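PDB 3OAJ: putative ring-cleaving dioxygenase mhqO from Bacillus subtilis subsp. subtilis, which probably cleaves the rings of aromatic compounds as an iron-dependent extradiol dioxygenase, contributing to their degradation and detoxification. Local coordinates for residues L159-L171 and I255-I267. Sequence-based numbering, arbitrary orientation.
With ZN (zinc ion), chain C; SO4 (sulfate ion), chain D.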
ATOM      1  N   LEU A 159      -8.021   7.585   5.338  1.00 11.09           N
ATOM      2  CA  LEU A 159      -7.244   7.788   6.558  1.00 10.97           C
ATOM      3  C   LEU A 159      -8.135   8.007   7.757  1.00 11.30           C
ATOM      4  O   LEU A 159      -9.113   8.748   7.688  1.00 11.42           O
ATOM      5  CB  LEU A 159      -6.314   9.001   6.404  1.00 11.52           C
ATOM      6  CG  LEU A 159      -5.458   9.015   5.125  1.00 12.14           C
ATOM      7  CD1 LEU A 159      -4.570  10.262   5.078  1.00 12.61           C
ATOM      8  CD2 LEU A 159      -4.619   7.749   5.019  1.00 12.97           C
ATOM      9  N   LEU A 160      -7.771   7.359   8.860  1.00 11.38           N
ATOM     10  CA  LEU A 160      -8.411   7.548  10.158  1.00 11.92           C
ATOM     11  C   LEU A 160      -7.416   8.294  11.037  1.00 11.95           C
ATOM     12  O   LEU A 160      -6.397   7.754  11.436  1.00 12.61           O
ATOM     13  CB  LEU A 160      -8.754   6.201  10.786  1.00 12.61           C
ATOM     14  CG  LEU A 160      -9.517   5.205   9.907  1.00 11.40           C
ATOM     15  CD1 LEU A 160      -9.741   3.904  10.672  1.00 14.02           C
ATOM     16  CD2 LEU A 160     -10.861   5.785   9.463  1.00 13.88           C
ATOM     17  N   SER A 161      -7.706   9.561  11.290  1.00 11.91           N
ATOM     18  CA  SER A 161      -6.792  10.446  11.997  1.00 12.19           C
ATOM     19  C   SER A 161      -7.298  10.774  13.404  1.00 13.00           C
ATOM     20  O   SER A 161      -8.499  10.998  13.601  1.00 13.72           O
ATOM     21  CB  SER A 161      -6.623  11.740  11.190  1.00 12.15           C
ATOM     22  OG  SER A 161      -5.922  12.721  11.931  1.00 12.55           O
ATOM     23  N   GLU A 162      -6.394  10.815  14.382  1.00 13.35           N
ATOM     24  CA  GLU A 162      -6.774  11.272  15.721  1.00 14.04           C
ATOM     25  C   GLU A 162      -7.107  12.765  15.721  1.00 14.55           C
ATOM     26  O   GLU A 162      -7.843  13.234  16.582  1.00 15.50           O
ATOM     27  CB  GLU A 162      -5.674  10.994  16.744  1.00 15.03           C
ATOM     28  CG  GLU A 162      -5.468   9.520  17.071  1.00 18.30           C
ATOM     29  CD  GLU A 162      -4.495   9.311  18.216  1.00 16.97           C
ATOM     30  OE1 GLU A 162      -4.245  10.268  18.983  1.00 18.67           O
ATOM     31  OE2 GLU A 162      -3.989   8.182  18.348  1.00 19.58           O
ATOM     32  N   GLN A 163      -6.561  13.494  14.748  1.00 14.47           N
ATOM     33  CA  GLN A 163      -6.747  14.945  14.633  1.00 14.68           C
ATOM     34  C   GLN A 163      -6.961  15.349  13.173  1.00 13.55           C
ATOM     35  O   GLN A 163      -6.052  15.863  12.529  1.00 12.37           O
ATOM     36  CB  GLN A 163      -5.538  15.691  15.196  1.00 16.67           C
ATOM     37  CG  GLN A 163      -5.327  15.541  16.696  1.00 21.62           C
ATOM     38  CD  GLN A 163      -4.358  16.576  17.204  1.00 19.79           C
ATOM     39  OE1 GLN A 163      -4.686  17.763  17.301  1.00 22.80           O
ATOM     40  NE2 GLN A 163      -3.145  16.145  17.501  1.00 22.84           N
ATOM     41  N   PRO A 164      -8.166  15.094  12.642  1.00 13.74           N
ATOM     42  CA  PRO A 164      -8.397  15.266  11.207  1.00 13.69           C
ATOM     43  C   PRO A 164      -8.115  16.684  10.679  1.00 14.00           C
ATOM     44  O   PRO A 164      -7.697  16.815   9.531  1.00 13.73           O
ATOM     45  CB  PRO A 164      -9.878  14.906  11.043  1.00 14.30           C
ATOM     46  CG  PRO A 164     -10.181  14.019  12.188  1.00 20.89           C
ATOM     47  CD  PRO A 164      -9.330  14.490  13.319  1.00 14.13           C
ATOM     48  N   ASP A 165      -8.332  17.725  11.489  1.00 14.92           N
ATOM     49  CA  ASP A 165      -8.033  19.091  11.045  1.00 16.48           C
ATOM     50  C   ASP A 165      -6.542  19.254  10.723  1.00 15.06           C
ATOM     51  O   ASP A 165      -6.169  19.888   9.729  1.00 15.02           O
ATOM     52  CB  ASP A 165      -8.473  20.142  12.079  1.00 19.51           C
ATOM     53  CG  ASP A 165      -9.993  20.240  12.232  1.00 24.53           C
ATOM     54  OD1 ASP A 165     -10.740  19.775  11.347  1.00 22.72           O
ATOM     55  OD2 ASP A 165     -10.446  20.795  13.255  1.00 22.64           O
ATOM     56  N   LYS A 166      -5.697  18.642  11.546  1.00 14.04           N
ATOM     57  CA  LYS A 166      -4.252  18.712  11.365  1.00 13.41           C
ATOM     58  C   LYS A 166      -3.798  17.881  10.170  1.00 11.87           C
ATOM     59  O   LYS A 166      -2.966  18.331   9.398  1.00 12.03           O
ATOM     60  CB  LYS A 166      -3.506  18.287  12.645  1.00 15.21           C
ATOM     61  CG  LYS A 166      -3.779  19.187  13.847  1.00 19.20           C
ATOM     62  CD  LYS A 166      -2.496  19.505  14.579  1.00 19.35           C
ATOM     63  CE  LYS A 166      -2.716  20.514  15.715  1.00 20.67           C
ATOM     64  NZ  LYS A 166      -2.862  19.843  17.033  1.00 22.51           N
ATOM     65  N   THR A 167      -4.351  16.677  10.024  1.00 11.32           N
ATOM     66  CA  THR A 167      -4.062  15.841   8.845  1.00 11.42           C
ATOM     67  C   THR A 167      -4.478  16.528   7.543  1.00 11.96           C
ATOM     68  O   THR A 167      -3.724  16.506   6.567  1.00 12.51           O
ATOM     69  CB  THR A 167      -4.685  14.434   8.965  1.00 11.45           C
ATOM     70  OG1 THR A 167      -4.336  13.888  10.252  1.00 11.19           O
ATOM     71  CG2 THR A 167      -4.202  13.523   7.844  1.00 12.87           C
ATOM     72  N   ALA A 168      -5.645  17.174   7.547  1.00 12.38           N
ATOM     73  CA  ALA A 168      -6.115  17.889   6.353  1.00 12.36           C
ATOM     74  C   ALA A 168      -5.162  19.011   5.969  1.00 12.85           C
ATOM     75  O   ALA A 168      -4.845  19.189   4.791  1.00 13.19           O
ATOM     76  CB  ALA A 168      -7.530  18.449   6.564  1.00 12.36           C
ATOM     77  N   ASP A 169      -4.728  19.764   6.975  1.00 13.51           N
ATOM     78  CA  ASP A 169      -3.826  20.895   6.788  1.00 14.39           C
ATOM     79  C   ASP A 169      -2.516  20.379   6.168  1.00 13.24           C
ATOM     80  O   ASP A 169      -2.011  20.931   5.185  1.00 12.99           O
ATOM     81  CB  ASP A 169      -3.596  21.558   8.154  1.00 17.01           C
ATOM     82  CG  ASP A 169      -2.827  22.869   8.079  1.00 21.18           C
ATOM     83  OD1 ASP A 169      -2.855  23.558   7.042  1.00 19.59           O
ATOM     84  OD2 ASP A 169      -2.208  23.225   9.105  1.00 20.81           O
ATOM     85  N   LEU A 170      -1.998  19.276   6.706  1.00 11.74           N
ATOM     86  CA  LEU A 170      -0.813  18.627   6.145  1.00 11.99           C
ATOM     87  C   LEU A 170      -0.998  18.201   4.678  1.00 11.44           C
ATOM     88  O   LEU A 170      -0.173  18.508   3.817  1.00 11.86           O
ATOM     89  CB  LEU A 170      -0.432  17.423   7.007  1.00 12.09           C
ATOM     90  CG  LEU A 170       0.644  16.480   6.487  1.00 10.78           C
ATOM     91  CD1 LEU A 170       2.010  17.173   6.278  1.00 11.80           C
ATOM     92  CD2 LEU A 170       0.796  15.316   7.448  1.00 12.37           C
ATOM     93  N   LEU A 171      -2.080  17.480   4.390  1.00 11.15           N
ATOM     94  CA  LEU A 171      -2.318  17.006   3.033  1.00 11.79           C
ATOM     95  C   LEU A 171      -2.441  18.151   2.039  1.00 12.13           C
ATOM     96  O   LEU A 171      -1.829  18.115   0.955  1.00 11.69           O
ATOM     97  CB  LEU A 171      -3.581  16.150   3.012  1.00 12.05           C
ATOM     98  CG  LEU A 171      -3.451  14.779   3.678  1.00 11.49           C
ATOM     99  CD1 LEU A 171      -4.819  14.134   3.828  1.00 12.26           C
ATOM    100  CD2 LEU A 171      -2.476  13.873   2.901  1.00 12.27           C
ATOM    101  N   ILE A 255      12.208   8.011   3.989  1.00  9.06           N
ATOM    102  CA  ILE A 255      12.170   8.771   5.243  1.00  9.15           C
ATOM    103  C   ILE A 255      10.784   8.605   5.836  1.00  9.95           C
ATOM    104  O   ILE A 255       9.803   8.422   5.106  1.00 11.24           O
ATOM    105  CB  ILE A 255      12.497  10.274   5.057  1.00  9.43           C
ATOM    106  CG1 ILE A 255      11.532  10.945   4.060  1.00 10.07           C
ATOM    107  CG2 ILE A 255      13.939  10.431   4.576  1.00 10.24           C
ATOM    108  CD1 ILE A 255      11.759  12.451   3.894  1.00 11.06           C
ATOM    109  N   TYR A 256      10.719   8.668   7.160  1.00  9.14           N
ATOM    110  CA  TYR A 256       9.458   8.462   7.900  1.00 10.07           C
ATOM    111  C   TYR A 256       9.169   9.621   8.845  1.00 10.77           C
ATOM    112  O   TYR A 256      10.079  10.179   9.464  1.00 10.95           O
ATOM    113  CB  TYR A 256       9.514   7.165   8.727  1.00 11.35           C
ATOM    114  CG  TYR A 256       9.883   5.919   7.937  1.00 12.64           C
ATOM    115  CD1 TYR A 256       8.899   5.078   7.413  1.00 12.41           C
ATOM    116  CD2 TYR A 256      11.226   5.597   7.690  1.00 12.03           C
ATOM    117  CE1 TYR A 256       9.248   3.932   6.676  1.00 12.48           C
ATOM    118  CE2 TYR A 256      11.583   4.467   6.967  1.00 12.93           C
ATOM    119  CZ  TYR A 256      10.593   3.642   6.455  1.00 12.63           C
ATOM    120  OH  TYR A 256      10.946   2.514   5.732  1.00 13.04           O
ATOM    121  N   PHE A 257       7.886   9.942   8.989  1.00 10.16           N
ATOM    122  CA  PHE A 257       7.457  10.908  10.002  1.00 10.42           C
ATOM    123  C   PHE A 257       6.047  10.591  10.445  1.00  9.98           C
ATOM    124  O   PHE A 257       5.179  10.294   9.604  1.00 11.16           O
ATOM    125  CB  PHE A 257       7.577  12.360   9.507  1.00 12.11           C
ATOM    126  CG  PHE A 257       6.660  12.726   8.362  1.00 13.25           C
ATOM    127  CD1 PHE A 257       6.960  12.352   7.055  1.00 12.55           C
ATOM    128  CD2 PHE A 257       5.525  13.532   8.584  1.00 12.72           C
ATOM    129  CE1 PHE A 257       6.130  12.736   5.983  1.00 14.31           C
ATOM    130  CE2 PHE A 257       4.697  13.917   7.524  1.00 13.82           C
ATOM    131  CZ  PHE A 257       5.004  13.524   6.228  1.00 12.44           C
ATOM    132  N   ARG A 258       5.833  10.622  11.760  1.00  9.87           N
ATOM    133  CA  ARG A 258       4.483  10.447  12.285  1.00 10.16           C
ATOM    134  C   ARG A 258       3.768  11.773  12.261  1.00 10.25           C
ATOM    135  O   ARG A 258       4.284  12.788  12.760  1.00 10.42           O
ATOM    136  CB  ARG A 258       4.492   9.866  13.703  1.00 11.74           C
ATOM    137  CG  ARG A 258       3.105   9.316  14.064  1.00 14.38           C
ATOM    138  CD  ARG A 258       3.146   8.334  15.175  1.00 14.48           C
ATOM    139  NE  ARG A 258       3.916   7.131  14.877  1.00 14.74           N
ATOM    140  CZ  ARG A 258       3.416   5.999  14.390  1.00 14.08           C
ATOM    141  NH1 ARG A 258       2.118   5.893  14.080  1.00 15.07           N
ATOM    142  NH2 ARG A 258       4.224   4.957  14.216  1.00 16.06           N
ATOM    143  N   GLU A 259       2.591  11.803  11.634  1.00 10.73           N
ATOM    144  CA  GLU A 259       1.891  13.076  11.531  1.00 10.96           C
ATOM    145  C   GLU A 259       1.025  13.311  12.770  1.00 11.82           C
ATOM    146  O   GLU A 259       0.999  12.462  13.678  1.00 11.89           O
ATOM    147  CB  GLU A 259       1.181  13.213  10.179  1.00 11.00           C
ATOM    148  CG  GLU A 259       0.113  12.171   9.857  1.00 12.05           C
ATOM    149  CD  GLU A 259      -1.214  12.481  10.516  1.00 11.90           C
ATOM    150  OE1 GLU A 259      -1.756  11.578  11.174  1.00 12.66           O
ATOM    151  OE2 GLU A 259      -1.691  13.634  10.418  1.00 12.21           O
ATOM    152  N   HIS A 260       0.378  14.477  12.849  1.00 12.01           N
ATOM    153  CA  HIS A 260      -0.254  14.874  14.112  1.00 12.00           C
ATOM    154  C   HIS A 260      -1.495  14.057  14.462  1.00 12.04           C
ATOM    155  O   HIS A 260      -1.861  13.969  15.634  1.00 12.98           O
ATOM    156  CB  HIS A 260      -0.566  16.374  14.144  1.00 12.54           C
ATOM    157  CG  HIS A 260       0.619  17.248  13.865  1.00 13.17           C
ATOM    158  ND1 HIS A 260       1.872  17.005  14.391  1.00 13.65           N
ATOM    159  CD2 HIS A 260       0.747  18.357  13.098  1.00 12.80           C
ATOM    160  CE1 HIS A 260       2.711  17.939  13.982  1.00 13.56           C
ATOM    161  NE2 HIS A 260       2.052  18.777  13.202  1.00 13.64           N
ATOM    162  N   GLY A 261      -2.143  13.477  13.448  1.00 11.98           N
ATOM    163  CA  GLY A 261      -3.255  12.552  13.688  1.00 11.96           C
ATOM    164  C   GLY A 261      -2.787  11.141  14.040  1.00 11.95           C
ATOM    165  O   GLY A 261      -3.602  10.218  14.159  1.00 12.66           O
ATOM    166  N   GLU A 262      -1.472  10.995  14.217  1.00 11.93           N
ATOM    167  CA  GLU A 262      -0.810   9.749  14.647  1.00 12.18           C
ATOM    168  C   GLU A 262      -0.621   8.684  13.561  1.00 11.08           C
ATOM    169  O   GLU A 262      -0.138   7.586  13.852  1.00 10.97           O
ATOM    170  CB  GLU A 262      -1.445   9.160  15.920  1.00 14.17           C
ATOM    171  CG  GLU A 262      -1.174  10.013  17.165  1.00 19.41           C
ATOM    172  CD  GLU A 262       0.315  10.226  17.402  1.00 17.62           C
ATOM    173  OE1 GLU A 262       1.053   9.227  17.360  1.00 20.89           O
ATOM    174  OE2 GLU A 262       0.740  11.381  17.621  1.00 21.05           O
ATOM    175  N   ILE A 263      -0.933   9.005  12.305  1.00 10.63           N
ATOM    176  CA  ILE A 263      -0.642   8.092  11.213  1.00 10.81           C
ATOM    177  C   ILE A 263       0.845   8.177  10.887  1.00 10.78           C
ATOM    178  O   ILE A 263       1.406   9.276  10.833  1.00 11.08           O
ATOM    179  CB  ILE A 263      -1.478   8.433   9.965  1.00 11.26           C
ATOM    180  CG1 ILE A 263      -2.968   8.527  10.315  1.00 10.72           C
ATOM    181  CG2 ILE A 263      -1.306   7.363   8.900  1.00 11.02           C
ATOM    182  CD1 ILE A 263      -3.818   9.149   9.197  1.00 12.43           C
ATOM    183  N   LEU A 264       1.475   7.027  10.657  1.00 10.91           N
ATOM    184  CA  LEU A 264       2.861   7.017  10.219  1.00 10.75           C
ATOM    185  C   LEU A 264       2.928   7.211   8.707  1.00 10.11           C
ATOM    186  O   LEU A 264       2.381   6.403   7.948  1.00 10.07           O
ATOM    187  CB  LEU A 264       3.552   5.722  10.658  1.00 11.47           C
ATOM    188  CG  LEU A 264       5.044   5.631  10.289  1.00 10.76           C
ATOM    189  CD1 LEU A 264       5.830   6.790  10.900  1.00 11.86           C
ATOM    190  CD2 LEU A 264       5.636   4.284  10.726  1.00 11.94           C
ATOM    191  N   PHE A 265       3.583   8.299   8.291  1.00  9.41           N
ATOM    192  CA  PHE A 265       3.767   8.597   6.876  1.00  9.25           C
ATOM    193  C   PHE A 265       5.213   8.302   6.484  1.00  9.97           C
ATOM    194  O   PHE A 265       6.132   8.309   7.319  1.00 10.94           O
ATOM    195  CB  PHE A 265       3.516  10.093   6.624  1.00  9.81           C
ATOM    196  CG  PHE A 265       2.054  10.469   6.383  1.00  9.76           C
ATOM    197  CD1 PHE A 265       1.000   9.620   6.720  1.00 10.42           C
ATOM    198  CD2 PHE A 265       1.749  11.725   5.859  1.00 10.46           C
ATOM    199  CE1 PHE A 265      -0.313   9.996   6.511  1.00 10.73           C
ATOM    200  CE2 PHE A 265       0.416  12.112   5.624  1.00 10.58           C
ATOM    201  CZ  PHE A 265      -0.615  11.244   5.961  1.00 10.98           C
ATOM    202  N   GLU A 266       5.418   8.101   5.192  1.00  9.88           N
ATOM    203  CA  GLU A 266       6.752   7.861   4.663  1.00 10.12           C
ATOM    204  C   GLU A 266       6.839   8.626   3.351  1.00 10.19           C
ATOM    205  O   GLU A 266       5.827   8.814   2.684  1.00 10.80           O
ATOM    206  CB  GLU A 266       6.938   6.356   4.427  1.00 10.63           C
ATOM    207  CG  GLU A 266       8.209   5.951   3.637  1.00 12.41           C
ATOM    208  CD  GLU A 266       8.287   4.468   3.380  1.00 12.11           C
ATOM    209  OE1 GLU A 266       7.379   3.721   3.796  1.00 12.49           O
ATOM    210  OE2 GLU A 266       9.266   4.044   2.732  1.00 15.04           O
ATOM    211  N   ILE A 267       8.027   9.123   3.019  1.00  9.46           N
ATOM    212  CA  ILE A 267       8.305   9.563   1.644  1.00  9.82           C
ATOM    213  C   ILE A 267       9.316   8.571   1.078  1.00 10.37           C
ATOM    214  O   ILE A 267      10.385   8.378   1.656  1.00 10.88           O
ATOM    215  CB  ILE A 267       8.870  11.004   1.570  1.00 11.58           C
ATOM    216  CG1 ILE A 267       8.028  11.994   2.403  1.00 13.98           C
ATOM    217  CG2 ILE A 267       9.088  11.436   0.082  1.00 12.92           C
ATOM    218  CD1 ILE A 267       6.617  12.179   1.953  1.00 14.65           C
TER
HETATM  219 ZN    ZN C 500       7.325   1.951   3.537  0.70 17.63          ZN
HETATM  220  S   SO4 D 501       8.891   0.113   4.133  1.00 19.95           S
HETATM  221  O1  SO4 D 501       9.046   0.536   5.524  1.00 22.00           O
HETATM  222  O2  SO4 D 501       9.716  -1.030   3.796  1.00 21.99           O
HETATM  223  O3  SO4 D 501       7.494  -0.182   3.810  1.00 21.07           O
HETATM  224  O4  SO4 D 501       9.373   1.218   3.298  1.00 20.83           O
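T167, in the first turn of helix 164-174, gives its hydroxyl to the carboxylate of E259 across the contact (OG1 to OE2, 2.7 Å), arriving on the syn side but 32° out of the carboxylate plane. The amide of G261 reaches OE2 from the opposite face, while OE1 turns its anti lone pair to I263 N, so three donors hold this buried group. E259 can point its acid back over its own turn because CG sits between backbone N and carbonyl carbon (chi1 61°) and the chain bends again at chi2. S161 OG donates to T167 OG1, accepts from Q163 N in an ST turn, and lies 3.2 Å from G261 CA. Alongside, E162 N bonds G261 O nearly straight (2.9 Å, 168°), in the carbonyl plane on a lone pair, and Q163 NE2 adds a weak bond to H260 O. K166 crosses H260 at about a right angle. On the apolar side, L170 CD2 touches E259 CB (3.5 Å) and F265 CE2 (3.7 Å), sliding past F265 in the opposite direction, and meets the edge of F257; L159 CD1 approaches the F265 edge and its CB touches I263 CD1. Farther along the hairpin, E266 binds zinc with H11 and H218, at what is predicted to be the iron site. The type I turn E259-E262 thus joins two successive beta-alpha-beta-beta-beta modules of the vicinal oxygen chelate fold.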